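Side-chain contacts in N-glycosylase/DNA lyase (Methanocaldococcus jannaschii, PDB 3FHF), which belongs to the helix-hairpin-helix superfamily of DNA glycosylases and folds as a single, predominantly helical chain without strands: residues S35-S40 with N108-V113; R104-I109 with R123-R128; I133-A138 with L174-Y179; F141-G146 with V150-R155. All coordinates share one frame; numbering follows the deposited sequence. Where two conformers were deposited one is given.

Contact 1 (S35-S40 with N108-V113); sequences SFKNKS and NIKDIV
Hydrogen bonding carries this contact, and all of it across the segments passes through Lys110, whose ammonium group reaches two backbone carbonyls of the 35-40 loop. Lys110 NZ donates to Lys37 O at 2.6 Å and to Lys39 O at 2.6 Å. The second bond lies in the carbonyl plane with a C=O...N angle of 154°; the first is met from well above its plane. With every torsion near 180° (chi1 179°), the chain of Lys110 stands straight out from its helix and delivers NZ to the loop. Electrostatics add a like-charge pair: Lys37 NZ stands 4.4 Å from Lys110 NZ, the two side chains crossing nearly at a right angle, but Lys37 is also salt-bridged to Glu114. Apolar packing lies within the loop, where Lys39 passes over the face of Phe36 with CD 3.5 Å above the ring plane. The far end of Lys39 is held by its NZ donating to Ser35 OG at 2.6 Å. The pairing joins the turn between helix 22-34 and helix 41-54 to the first turn of helix 109-115, and Trp44 of helix 41-54 packs against both Phe36 and Lys110.

Contact 2 (R104-I109 with R123-R128); sequences RRFKNI and REFLVR
Phe106 and Phe125 meet as a T-shaped pair in which the Phe106 ring has a different kind of neighbour on each face. On one face the edge of Phe125 arrives, its CZ 3.8 Å from Phe106 CD1, with centroids 5.2 Å apart and planes at 88°, close to perpendicular. The opposite face is taken by the chain of Arg105, whose CG lies 3.8 Å above the ring plane; the guanidinium then turns past the rim, so that Phe106 CE2 sits over its centre. Beside the aromatic pair, Ile109 brings only its terminal methyl across. With CG1 anti to the backbone N (chi1 -162°), CD1 is carried to Phe125 CE1, at 4.1 Å and near the plane of that ring. The same methyl lies 4.0 Å from Leu126 CD2, where the two side chains cross at about a right angle. No hydrogen bond links the segments, so the join rests on ring and methyl packing. It ties the loop after helix 93-103 to helix 119-129, while Ile112 of helix 109-115 packs against both phenylalanines and Phe141 of helix 135-144 lies on Leu126.

Contact 3 (I133-A138 with L174-Y179); sequences IGYKEA and LSRRKY
Tyr135 and Arg176 are brought together by a long arm: Arg176 runs extended from CG to NE after a chi1 of 171°, and a turn at its last torsion swings NH1 to the phenol. Arg176 NH1 donates to Tyr135 OH at 2.6 Å, with an N-H...O angle of 145°. The oxygen lies near the guanidinium plane, so the bond leaves through the edge of that group. On the way out the aliphatic part of Arg176 follows the phenol end, its CG 3.4 Å from Tyr135 OH, and the backbone passes over the tyrosine face, CA 4.0 Å above the plane toward the rim. Tyr179 forms the other half of the contact. Its ring face receives Tyr135 CB, 3.6 Å from the centroid, a CH-pi contact, whereas the two rings themselves meet obliquely with planes 39° apart. Lys136 CA lies 3.4 Å from Tyr179 OH, a hydroxyl hydrogen-bonded to Ala151 O and Ile153 N. Both segments are helix starts: Ser175 OG caps Lys178 N at 3.2 Å, and Glu137 OE2 accepts from Gly134 N at 2.8 Å. The Ile133-Gly134 turn leading into helix 135-144 after helix 119-129 matches, in sequence and topology, the helix-hairpin-helix motif of this superfamily, here packed against the start of helix 176-192.

Contact 4 (F141-G146 with V150-R155); sequences FLRNVG and VAIIDR
Arg143 meets Ile152 through almost the whole length of its side chain, and always through one methyl group. Arg143 CB starts 4.0 Å from Ile152 CD1, and CG stays as near. The chain then bends twice, at chi2 (-73°) and chi3 (-63°), folding the guanidinium back over that methyl instead of extending past it. Arg143 CZ is 3.6 Å from Ile152 CD1, which lies over one face of the guanidinium, displaced toward its rim. NE turns to the neighbouring residue, donating to Asn144 OD1 at 2.8 Å, and NH2 gives the same oxygen a second bond at 3.0 Å. Both bonds lie close to the guanidinium plane, a side-on grip that fixes the rotation of the group. NH1 forms a salt bridge with Asp201 of helix 197-209, while Asn144 ND2 bonds the C-terminal carboxylate of Lys214. Away from this polar end, Leu142 CB packs on Val150 CG2 at 4.2 Å, an apolar contact. Helix 135-144 closes nearby in a Schellman motif, with Gly146 as C-prime residue and Gly146 N bonded to Arg143 O at 3.1 Å. Chemically, a buried arginine has its polar groups answered by an amide oxygen and a carboxylate and one face by a methyl; its charge is probably balanced mainly by Asp201, with the Lys214 carboxylate a more distant, weak ion pair.

How the contacts relate
Along the chain, contact 2 begins on the stretch where contact 1 ends, the two overlapping at Asn108 and Ile109 with centres 12 Å apart. Contact 4 is nested inside the loop closed by contact 3; both use helix 135-144, with centres 11 Å apart, and Tyr179 joins them at Ala151 and Ile153. Helix 119-129 links the pairs, since Arg123 touches Tyr135 and Ala138 as well as Leu142 and Val150. Contacts 1 and 4 also meet directly, Phe36 against Asn144 and Val145, whereas contacts 1 and 3, 22 Å apart, do not touch. Contact 1 lies at the surface, 16 Å from the chain's centre, and contact 4 only 3 Å from it; helix 135-144 of the helix-hairpin-helix motif serves contacts 3 and 4.

Contact 1 (S35-S40 with N108-V113)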
# COMPACT_ATOMS: atom_id res chain seq x y z
N SER A 35 -11.79 5.10 8.19
CA SER A 35 -12.07 6.36 8.85
C SER A 35 -11.58 7.57 8.05
O SER A 35 -12.01 8.70 8.30
CB SER A 35 -11.47 6.37 10.27
OG SER A 35 -10.07 6.59 10.26
N PHE A 36 -10.71 7.35 7.08
CA PHE A 36 -10.22 8.46 6.26
C PHE A 36 -11.34 9.14 5.49
O PHE A 36 -11.18 10.27 5.02
CB PHE A 36 -9.11 7.98 5.31
CG PHE A 36 -7.75 8.04 5.92
CD1 PHE A 36 -6.92 9.14 5.70
CD2 PHE A 36 -7.32 7.03 6.78
CE1 PHE A 36 -5.68 9.23 6.33
CE2 PHE A 36 -6.08 7.11 7.41
CZ PHE A 36 -5.26 8.22 7.19
N LYS A 37 -12.47 8.47 5.35
CA LYS A 37 -13.58 9.07 4.63
C LYS A 37 -13.99 10.34 5.38
O LYS A 37 -14.54 11.27 4.79
CB LYS A 37 -14.76 8.10 4.55
CG LYS A 37 -15.75 8.42 3.43
CD LYS A 37 -16.52 9.69 3.72
CE LYS A 37 -17.11 10.30 2.45
NZ LYS A 37 -16.04 10.92 1.63
N ASN A 38 -13.70 10.39 6.67
CA ASN A 38 -14.05 11.55 7.49
C ASN A 38 -12.88 12.51 7.74
O ASN A 38 -13.07 13.58 8.32
CB ASN A 38 -14.62 11.10 8.82
CG ASN A 38 -15.85 10.23 8.66
OD1 ASN A 38 -16.79 10.60 7.95
ND2 ASN A 38 -15.85 9.07 9.30
N LYS A 39 -11.68 12.13 7.32
CA LYS A 39 -10.51 12.98 7.53
C LYS A 39 -10.36 14.03 6.44
O LYS A 39 -10.94 13.91 5.37
CB LYS A 39 -9.25 12.12 7.63
CG LYS A 39 -9.18 11.27 8.90
CD LYS A 39 -7.91 10.44 8.95
CE LYS A 39 -7.77 9.72 10.28
NZ LYS A 39 -8.99 8.93 10.60
N SER A 40 -9.58 15.07 6.72
CA SER A 40 -9.38 16.17 5.79
C SER A 40 -8.38 15.92 4.66
O SER A 40 -7.61 14.95 4.69
CB SER A 40 -8.91 17.40 6.55
OG SER A 40 -7.56 17.23 6.96
N ASN A 108 -5.03 18.86 -2.39
CA ASN A 108 -6.42 18.57 -2.05
C ASN A 108 -6.71 17.21 -2.68
O ASN A 108 -7.68 17.02 -3.41
CB ASN A 108 -7.34 19.65 -2.62
CG ASN A 108 -7.27 19.75 -4.13
OD1 ASN A 108 -6.19 19.68 -4.72
ND2 ASN A 108 -8.42 19.95 -4.76
N ILE A 109 -5.83 16.25 -2.38
CA ILE A 109 -5.90 14.90 -2.92
C ILE A 109 -7.18 14.13 -2.60
O ILE A 109 -7.59 13.27 -3.38
CB ILE A 109 -4.62 14.10 -2.48
CG1 ILE A 109 -4.45 12.87 -3.38
CG2 ILE A 109 -4.72 13.70 -1.00
CD1 ILE A 109 -4.27 13.22 -4.86
N LYS A 110 -7.83 14.42 -1.48
CA LYS A 110 -9.07 13.72 -1.16
C LYS A 110 -10.17 14.11 -2.14
O LYS A 110 -10.85 13.25 -2.70
CB LYS A 110 -9.51 14.02 0.28
CG LYS A 110 -10.82 13.33 0.66
CD LYS A 110 -11.22 13.61 2.10
CE LYS A 110 -12.56 12.95 2.43
NZ LYS A 110 -12.97 13.17 3.85
N ASP A 111 -10.35 15.41 -2.37
CA ASP A 111 -11.38 15.86 -3.30
C ASP A 111 -11.13 15.33 -4.71
O ASP A 111 -12.07 14.98 -5.42
CB ASP A 111 -11.44 17.39 -3.33
CG ASP A 111 -11.71 17.98 -1.97
OD1 ASP A 111 -12.53 17.42 -1.22
OD2 ASP A 111 -11.10 19.02 -1.65
N ILE A 112 -9.87 15.29 -5.11
CA ILE A 112 -9.52 14.79 -6.44
C ILE A 112 -9.84 13.30 -6.54
O ILE A 112 -10.52 12.86 -7.47
CB ILE A 112 -8.01 14.96 -6.73
CG1 ILE A 112 -7.65 16.45 -6.82
CG2 ILE A 112 -7.65 14.24 -8.03
CD1 ILE A 112 -6.15 16.72 -6.84
N VAL A 113 -9.33 12.52 -5.59
CA VAL A 113 -9.56 11.07 -5.60
C VAL A 113 -11.05 10.69 -5.55
O VAL A 113 -11.48 9.79 -6.27
CB VAL A 113 -8.81 10.39 -4.41
CG1 VAL A 113 -9.29 8.95 -4.22
CG2 VAL A 113 -7.31 10.39 -4.70

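Contact 2 (R104-I109 with R123-R128)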
# COMPACT_ATOMS: atom_id res chain seq x y z
N ARG A 104 2.57 18.57 -4.16
CA ARG A 104 1.79 19.62 -3.51
C ARG A 104 0.77 20.31 -4.40
O ARG A 104 -0.17 20.92 -3.90
CB ARG A 104 2.74 20.64 -2.89
CG ARG A 104 3.47 20.10 -1.67
CD ARG A 104 4.49 21.08 -1.13
NE ARG A 104 5.22 20.52 0.00
CZ ARG A 104 6.23 21.13 0.61
NH1 ARG A 104 6.64 22.32 0.18
NH2 ARG A 104 6.83 20.56 1.64
N ARG A 105 0.94 20.21 -5.72
CA ARG A 105 -0.02 20.85 -6.61
C ARG A 105 -1.36 20.10 -6.58
O ARG A 105 -2.36 20.59 -7.10
CB ARG A 105 0.52 20.92 -8.05
CG ARG A 105 0.79 19.59 -8.73
CD ARG A 105 1.52 19.84 -10.04
NE ARG A 105 1.63 18.67 -10.90
CZ ARG A 105 2.29 17.55 -10.59
NH1 ARG A 105 2.90 17.44 -9.42
NH2 ARG A 105 2.33 16.55 -11.45
N PHE A 106 -1.34 18.93 -5.94
CA PHE A 106 -2.52 18.08 -5.78
C PHE A 106 -2.83 17.92 -4.28
O PHE A 106 -3.45 16.93 -3.88
CB PHE A 106 -2.28 16.69 -6.38
CG PHE A 106 -2.00 16.68 -7.86
CD1 PHE A 106 -2.93 17.17 -8.77
CD2 PHE A 106 -0.80 16.16 -8.36
CE1 PHE A 106 -2.68 17.14 -10.14
CE2 PHE A 106 -0.54 16.13 -9.73
CZ PHE A 106 -1.48 16.62 -10.62
N LYS A 107 -2.41 18.88 -3.46
CA LYS A 107 -2.62 18.78 -2.01
C LYS A 107 -4.05 18.48 -1.58
O LYS A 107 -4.26 17.90 -0.51
CB LYS A 107 -2.10 20.04 -1.29
CG LYS A 107 -2.87 21.32 -1.56
CD LYS A 107 -2.34 22.44 -0.66
CE LYS A 107 -3.06 23.76 -0.89
NZ LYS A 107 -2.79 24.28 -2.25
N ASN A 108 -5.03 18.86 -2.39
CA ASN A 108 -6.42 18.57 -2.05
C ASN A 108 -6.71 17.21 -2.68
O ASN A 108 -7.68 17.02 -3.41
CB ASN A 108 -7.34 19.65 -2.62
CG ASN A 108 -7.27 19.75 -4.13
OD1 ASN A 108 -6.19 19.68 -4.72
ND2 ASN A 108 -8.42 19.95 -4.76
N ILE A 109 -5.83 16.25 -2.38
CA ILE A 109 -5.90 14.90 -2.92
C ILE A 109 -7.18 14.13 -2.60
O ILE A 109 -7.59 13.27 -3.38
CB ILE A 109 -4.62 14.10 -2.48
CG1 ILE A 109 -4.45 12.87 -3.38
CG2 ILE A 109 -4.72 13.70 -1.00
CD1 ILE A 109 -4.27 13.22 -4.86
N ARG A 123 -6.66 5.41 -9.37
CA ARG A 123 -5.31 4.86 -9.37
C ARG A 123 -4.56 5.29 -10.62
O ARG A 123 -3.38 5.65 -10.56
CB ARG A 123 -5.34 3.33 -9.29
CG ARG A 123 -3.94 2.70 -9.28
CD ARG A 123 -3.95 1.26 -8.81
NE ARG A 123 -4.79 0.40 -9.63
CZ ARG A 123 -5.06 -0.87 -9.36
NH1 ARG A 123 -4.53 -1.45 -8.28
NH2 ARG A 123 -5.86 -1.56 -10.15
N GLU A 124 -5.25 5.24 -11.76
CA GLU A 124 -4.66 5.63 -13.04
C GLU A 124 -4.17 7.07 -12.97
O GLU A 124 -3.10 7.40 -13.48
CB GLU A 124 -5.70 5.52 -14.17
CG GLU A 124 -6.12 4.10 -14.55
CD GLU A 124 -7.21 4.08 -15.62
OE1 GLU A 124 -7.18 4.94 -16.52
OE2 GLU A 124 -8.10 3.20 -15.57
N PHE A 125 -4.96 7.94 -12.35
CA PHE A 125 -4.56 9.34 -12.22
C PHE A 125 -3.32 9.49 -11.33
O PHE A 125 -2.41 10.26 -11.65
CB PHE A 125 -5.70 10.18 -11.64
CG PHE A 125 -5.22 11.41 -10.94
CD1 PHE A 125 -5.11 11.43 -9.55
CD2 PHE A 125 -4.81 12.53 -11.66
CE1 PHE A 125 -4.60 12.55 -8.89
CE2 PHE A 125 -4.29 13.65 -11.01
CZ PHE A 125 -4.18 13.66 -9.62
N LEU A 126 -3.31 8.76 -10.22
CA LEU A 126 -2.18 8.84 -9.29
C LEU A 126 -0.88 8.42 -9.97
O LEU A 126 0.14 9.11 -9.86
CB LEU A 126 -2.45 7.95 -8.06
CG LEU A 126 -3.61 8.41 -7.16
CD1 LEU A 126 -3.94 7.30 -6.15
CD2 LEU A 126 -3.22 9.70 -6.44
N VAL A 127 -0.91 7.30 -10.67
CA VAL A 127 0.28 6.82 -11.35
C VAL A 127 0.78 7.78 -12.43
O VAL A 127 1.95 8.18 -12.42
CB VAL A 127 0.04 5.44 -11.99
CG1 VAL A 127 1.30 4.95 -12.69
CG2 VAL A 127 -0.41 4.44 -10.93
N ARG A 128 -0.11 8.17 -13.33
CA ARG A 128 0.25 9.06 -14.44
C ARG A 128 0.68 10.49 -14.10
O ARG A 128 1.54 11.05 -14.78
CB ARG A 128 -0.93 9.13 -15.42
CG ARG A 128 -1.25 7.82 -16.11
CD ARG A 128 -0.19 7.47 -17.13
NE ARG A 128 -0.17 8.42 -18.24
CZ ARG A 128 0.80 8.49 -19.14
NH1 ARG A 128 1.84 7.65 -19.06
NH2 ARG A 128 0.74 9.37 -20.13

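Contact 3 (I133-A138 with L174-Y179)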
# COMPACT_ATOMS: atom_id res chain seq x y z
N ILE A 133 5.15 7.87 -7.68
CA ILE A 133 4.01 6.99 -7.42
C ILE A 133 3.76 6.03 -8.58
O ILE A 133 3.31 6.45 -9.64
CB ILE A 133 2.69 7.79 -7.22
CG1 ILE A 133 2.80 8.71 -6.01
CG2 ILE A 133 1.52 6.82 -7.07
CD1 ILE A 133 2.77 8.01 -4.68
N GLY A 134 4.05 4.75 -8.37
CA GLY A 134 3.80 3.74 -9.39
C GLY A 134 2.53 3.00 -9.01
O GLY A 134 1.84 3.40 -8.07
N TYR A 135 2.20 1.91 -9.72
CA TYR A 135 0.98 1.18 -9.39
C TYR A 135 0.98 0.61 -7.97
O TYR A 135 -0.07 0.57 -7.32
CB TYR A 135 0.70 0.06 -10.40
CG TYR A 135 -0.13 0.54 -11.57
CD1 TYR A 135 0.45 1.18 -12.66
CD2 TYR A 135 -1.53 0.46 -11.53
CE1 TYR A 135 -0.32 1.74 -13.68
CE2 TYR A 135 -2.32 1.02 -12.54
CZ TYR A 135 -1.70 1.66 -13.60
OH TYR A 135 -2.47 2.24 -14.58
N LYS A 136 2.14 0.18 -7.50
CA LYS A 136 2.22 -0.37 -6.15
C LYS A 136 1.96 0.72 -5.11
O LYS A 136 1.18 0.51 -4.18
CB LYS A 136 3.58 -1.00 -5.89
CG LYS A 136 3.74 -1.66 -4.52
CD LYS A 136 3.96 -0.65 -3.39
CE LYS A 136 4.33 -1.34 -2.09
NZ LYS A 136 4.45 -0.37 -0.97
N GLU A 137 2.60 1.88 -5.27
CA GLU A 137 2.43 2.99 -4.34
C GLU A 137 1.03 3.57 -4.34
O GLU A 137 0.51 3.95 -3.29
CB GLU A 137 3.43 4.11 -4.63
CG GLU A 137 4.87 3.75 -4.31
CD GLU A 137 5.55 2.94 -5.41
OE1 GLU A 137 6.66 2.44 -5.16
OE2 GLU A 137 4.97 2.81 -6.51
N ALA A 138 0.42 3.65 -5.52
CA ALA A 138 -0.92 4.18 -5.68
C ALA A 138 -1.92 3.25 -4.99
O ALA A 138 -2.85 3.71 -4.32
CB ALA A 138 -1.26 4.31 -7.16
N LEU A 174 6.76 -3.84 -13.38
CA LEU A 174 5.34 -4.12 -13.56
C LEU A 174 4.65 -3.08 -14.43
O LEU A 174 4.46 -1.94 -14.02
CB LEU A 174 4.64 -4.16 -12.21
CG LEU A 174 5.12 -5.21 -11.21
CD1 LEU A 174 4.61 -4.85 -9.82
CD2 LEU A 174 4.63 -6.58 -11.64
N SER A 175 4.27 -3.48 -15.64
CA SER A 175 3.56 -2.57 -16.52
C SER A 175 2.12 -2.59 -16.02
O SER A 175 1.73 -3.51 -15.29
CB SER A 175 3.60 -3.07 -17.96
OG SER A 175 2.86 -4.27 -18.08
N ARG A 176 1.33 -1.59 -16.39
CA ARG A 176 -0.06 -1.54 -15.97
C ARG A 176 -0.70 -2.90 -16.23
O ARG A 176 -1.34 -3.48 -15.36
CB ARG A 176 -0.82 -0.46 -16.75
CG ARG A 176 -2.33 -0.49 -16.53
CD ARG A 176 -3.04 0.52 -17.42
NE ARG A 176 -4.50 0.38 -17.38
CZ ARG A 176 -5.25 0.66 -16.32
NH1 ARG A 176 -4.70 1.11 -15.20
NH2 ARG A 176 -6.56 0.48 -16.37
N ARG A 177 -0.50 -3.39 -17.44
CA ARG A 177 -1.05 -4.68 -17.86
C ARG A 177 -0.69 -5.83 -16.94
O ARG A 177 -1.53 -6.65 -16.59
CB ARG A 177 -0.57 -5.01 -19.28
CG ARG A 177 -1.03 -6.37 -19.79
CD ARG A 177 -0.26 -6.77 -21.04
NE ARG A 177 1.18 -6.80 -20.79
CZ ARG A 177 1.77 -7.64 -19.94
NH1 ARG A 177 1.05 -8.52 -19.26
NH2 ARG A 177 3.08 -7.58 -19.77
N LYS A 178 0.58 -5.90 -16.55
CA LYS A 178 1.05 -6.98 -15.69
C LYS A 178 0.55 -6.82 -14.26
O LYS A 178 0.25 -7.80 -13.58
CB LYS A 178 2.58 -7.04 -15.69
CG LYS A 178 3.16 -8.25 -14.99
CD LYS A 178 2.73 -9.55 -15.66
CE LYS A 178 3.35 -10.77 -14.99
NZ LYS A 178 2.96 -12.05 -15.66
N TYR A 179 0.45 -5.57 -13.81
CA TYR A 179 -0.01 -5.32 -12.46
C TYR A 179 -1.45 -5.78 -12.30
O TYR A 179 -1.77 -6.50 -11.35
CB TYR A 179 0.12 -3.83 -12.12
CG TYR A 179 0.07 -3.55 -10.63
CD1 TYR A 179 -1.14 -3.53 -9.94
CD2 TYR A 179 1.24 -3.35 -9.90
CE1 TYR A 179 -1.19 -3.31 -8.56
CE2 TYR A 179 1.21 -3.13 -8.51
CZ TYR A 179 -0.01 -3.11 -7.85
OH TYR A 179 -0.05 -2.89 -6.48

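Contact 4 (F141-G146 with V150-R155)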
# COMPACT_ATOMS: atom_id res chain seq x y z
N PHE A 141 -1.58 3.53 -1.22
CA PHE A 141 -2.23 4.76 -0.77
C PHE A 141 -3.75 4.60 -0.71
O PHE A 141 -4.37 4.90 0.31
CB PHE A 141 -1.86 5.91 -1.72
CG PHE A 141 -2.69 7.15 -1.51
CD1 PHE A 141 -2.60 7.88 -0.33
CD2 PHE A 141 -3.57 7.58 -2.49
CE1 PHE A 141 -3.38 9.02 -0.12
CE2 PHE A 141 -4.37 8.73 -2.29
CZ PHE A 141 -4.27 9.45 -1.11
N LEU A 142 -4.35 4.11 -1.79
CA LEU A 142 -5.79 3.93 -1.84
C LEU A 142 -6.29 2.96 -0.76
O LEU A 142 -7.35 3.18 -0.15
CB LEU A 142 -6.21 3.46 -3.23
CG LEU A 142 -6.01 4.53 -4.32
CD1 LEU A 142 -6.29 3.94 -5.67
CD2 LEU A 142 -6.94 5.73 -4.06
N ARG A 143 -5.52 1.90 -0.52
CA ARG A 143 -5.89 0.94 0.52
C ARG A 143 -5.86 1.66 1.88
O ARG A 143 -6.80 1.55 2.69
CB ARG A 143 -4.88 -0.23 0.54
CG ARG A 143 -5.32 -1.50 1.32
CD ARG A 143 -5.29 -1.30 2.84
NE ARG A 143 -3.93 -1.03 3.31
CZ ARG A 143 -3.00 -1.96 3.49
NH1 ARG A 143 -3.27 -3.23 3.24
NH2 ARG A 143 -1.79 -1.62 3.91
N ASN A 144 -4.79 2.41 2.12
CA ASN A 144 -4.63 3.10 3.39
C ASN A 144 -5.65 4.21 3.69
O ASN A 144 -5.79 4.63 4.84
CB ASN A 144 -3.18 3.61 3.52
CG ASN A 144 -2.21 2.48 3.87
OD1 ASN A 144 -2.55 1.31 3.75
ND2 ASN A 144 -1.02 2.83 4.31
N VAL A 145 -6.37 4.66 2.67
CA VAL A 145 -7.39 5.68 2.89
C VAL A 145 -8.79 5.10 2.74
O VAL A 145 -9.75 5.84 2.57
CB VAL A 145 -7.21 6.92 1.97
CG1 VAL A 145 -5.85 7.57 2.27
CG2 VAL A 145 -7.34 6.54 0.51
N GLY A 146 -8.89 3.77 2.77
CA GLY A 146 -10.20 3.15 2.71
C GLY A 146 -10.73 2.35 1.54
O GLY A 146 -11.87 1.89 1.61
N VAL A 150 -7.98 -3.03 -4.35
CA VAL A 150 -6.70 -2.86 -5.04
C VAL A 150 -5.61 -3.60 -4.28
O VAL A 150 -5.49 -3.50 -3.05
CB VAL A 150 -6.29 -1.37 -5.18
CG1 VAL A 150 -7.23 -0.66 -6.13
CG2 VAL A 150 -6.28 -0.70 -3.82
N ALA A 151 -4.82 -4.37 -5.02
CA ALA A 151 -3.74 -5.14 -4.43
C ALA A 151 -2.47 -4.30 -4.38
O ALA A 151 -2.25 -3.46 -5.25
CB ALA A 151 -3.49 -6.41 -5.25
N ILE A 152 -1.67 -4.53 -3.35
CA ILE A 152 -0.39 -3.85 -3.17
C ILE A 152 0.62 -4.94 -3.51
O ILE A 152 0.94 -5.78 -2.68
CB ILE A 152 -0.19 -3.41 -1.71
CG1 ILE A 152 -1.35 -2.52 -1.27
CG2 ILE A 152 1.13 -2.68 -1.57
CD1 ILE A 152 -1.41 -2.28 0.23
N ILE A 153 1.11 -4.91 -4.74
CA ILE A 153 2.03 -5.93 -5.21
C ILE A 153 3.48 -5.55 -5.00
O ILE A 153 4.09 -4.89 -5.83
CB ILE A 153 1.74 -6.24 -6.69
CG1 ILE A 153 0.24 -6.56 -6.86
CG2 ILE A 153 2.57 -7.42 -7.17
CD1 ILE A 153 -0.18 -6.87 -8.30
N ASP A 154 4.02 -5.98 -3.86
CA ASP A 154 5.40 -5.71 -3.47
C ASP A 154 6.32 -6.85 -3.91
O ASP A 154 5.86 -7.88 -4.38
CB ASP A 154 5.50 -5.58 -1.95
CG ASP A 154 4.91 -6.79 -1.23
OD1 ASP A 154 3.71 -6.76 -0.91
OD2 ASP A 154 5.65 -7.77 -1.02
N ARG A 155 7.63 -6.66 -3.70
CA ARG A 155 8.62 -7.66 -4.08
C ARG A 155 8.53 -8.96 -3.28
O ARG A 155 9.02 -9.99 -3.73
CB ARG A 155 10.03 -7.07 -3.94
CG ARG A 155 10.47 -6.74 -2.52
CD ARG A 155 11.88 -6.12 -2.51
NE ARG A 155 12.42 -5.93 -1.17
CZ ARG A 155 11.92 -5.11 -0.25
NH1 ARG A 155 10.84 -4.39 -0.52
NH2 ARG A 155 12.49 -5.01 0.94